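Local coordinates for protein glycerol dehydrogenase (PDB 1TA9) that oxidises glycerol to dihydroxyacetone with NAD(+), probably using a catalytic zinc ion, and so serves the assimilation of glycerol, at residues E289-E292 with N293-A297. Sequence-based numbering, arbitrary orientation.
Sequences EAFE and NVVEA
E289 and N293, one turn apart at the start of helix 289-307 in this iron-containing alcohol dehydrogenase family member, share a water: it donates to E289 OE1 at 2.8 Å and to N293 OD1 at 2.7 Å. The extended E289 chain crosses the amide at a slant, CG 3.9 Å from N293 OD1, and the carboxylate and amide planes stand 66° apart. With CG anti to its own carbonyl carbon (chi1 -70°), N293 lies back over the preceding turn, while its backbone N donates to E289 O. Both ends of the amide are engaged by other copies of the protein: OD1 accepts from R64 of the second subunit, and ND2 donates to D349 of the third, whereas E289 OE2 pairs with K403 of that third subunit. A leucine at N293 would probably leave the water without one acceptor, and D349 of the third subunit and R64 of the second without their amide partner. F291 turns its ring, CG anti to the backbone N (chi1 171°), toward helices 215-220 and 223-245, where I218 and L226 pack on it. V294 joins L226 and I230 on the latter helix. V295 rests a methyl on one face of the F291 ring in a CH-pi contact, CG2 4.0 Å from the centroid and displaced toward the CE2-CZ rim.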
# COMPACT_ATOMS: atom_id res chain seq x y z
N GLU B 289 -13.74 30.19 -2.22
CA GLU B 289 -13.10 29.81 -0.96
C GLU B 289 -11.67 29.37 -1.28
O GLU B 289 -10.75 29.59 -0.49
CB GLU B 289 -13.87 28.68 -0.27
CG GLU B 289 -13.33 28.33 1.12
CD GLU B 289 -14.24 27.39 1.90
OE1 GLU B 289 -13.83 26.95 3.00
OE2 GLU B 289 -15.35 27.09 1.42
N ALA B 290 -11.48 28.78 -2.46
CA ALA B 290 -10.16 28.34 -2.87
C ALA B 290 -9.22 29.55 -2.92
O ALA B 290 -8.09 29.49 -2.44
CB ALA B 290 -10.24 27.67 -4.25
N PHE B 291 -9.71 30.64 -3.51
CA PHE B 291 -8.93 31.88 -3.60
C PHE B 291 -8.63 32.37 -2.18
O PHE B 291 -7.49 32.71 -1.86
CB PHE B 291 -9.73 32.96 -4.35
CG PHE B 291 -9.09 34.33 -4.30
CD1 PHE B 291 -7.96 34.62 -5.05
CD2 PHE B 291 -9.64 35.33 -3.50
CE1 PHE B 291 -7.37 35.88 -5.01
CE2 PHE B 291 -9.06 36.60 -3.45
CZ PHE B 291 -7.93 36.88 -4.21
N GLU B 292 -9.65 32.40 -1.34
CA GLU B 292 -9.47 32.84 0.04
C GLU B 292 -8.46 31.96 0.78
O GLU B 292 -7.71 32.45 1.63
CB GLU B 292 -10.81 32.83 0.78
CG GLU B 292 -11.86 33.78 0.21
CD GLU B 292 -12.04 35.04 1.04
OE1 GLU B 292 -12.78 35.95 0.60
OE2 GLU B 292 -11.46 35.13 2.15
N ASN B 293 -8.44 30.67 0.46
CA ASN B 293 -7.50 29.76 1.12
C ASN B 293 -6.06 30.15 0.82
O ASN B 293 -5.19 30.13 1.70
CB ASN B 293 -7.72 28.31 0.68
CG ASN B 293 -9.01 27.73 1.20
OD1 ASN B 293 -9.57 28.21 2.19
ND2 ASN B 293 -9.47 26.67 0.55
N VAL B 294 -5.80 30.50 -0.43
CA VAL B 294 -4.46 30.88 -0.85
C VAL B 294 -4.08 32.25 -0.30
O VAL B 294 -2.91 32.52 -0.04
CB VAL B 294 -4.33 30.84 -2.39
CG1 VAL B 294 -2.96 31.33 -2.82
CG2 VAL B 294 -4.54 29.40 -2.86
N VAL B 295 -5.07 33.13 -0.11
CA VAL B 295 -4.76 34.43 0.47
C VAL B 295 -4.27 34.14 1.89
O VAL B 295 -3.30 34.74 2.36
CB VAL B 295 -6.00 35.36 0.51
CG1 VAL B 295 -5.70 36.58 1.37
CG2 VAL B 295 -6.35 35.82 -0.91
N GLU B 296 -4.93 33.20 2.57
CA GLU B 296 -4.51 32.86 3.92
C GLU B 296 -3.12 32.21 3.90
O GLU B 296 -2.28 32.50 4.74
CB GLU B 296 -5.50 31.91 4.62
CG GLU B 296 -5.11 31.67 6.08
CD GLU B 296 -5.80 30.49 6.74
OE1 GLU B 296 -5.21 29.95 7.71
OE2 GLU B 296 -6.92 30.11 6.33
N ALA B 297 -2.89 31.32 2.93
CA ALA B 297 -1.60 30.65 2.83
C ALA B 297 -0.47 31.64 2.53
O ALA B 297 0.61 31.57 3.12
CB ALA B 297 -1.65 29.58 1.74
O HOH W 1 -11.24 26.98 3.95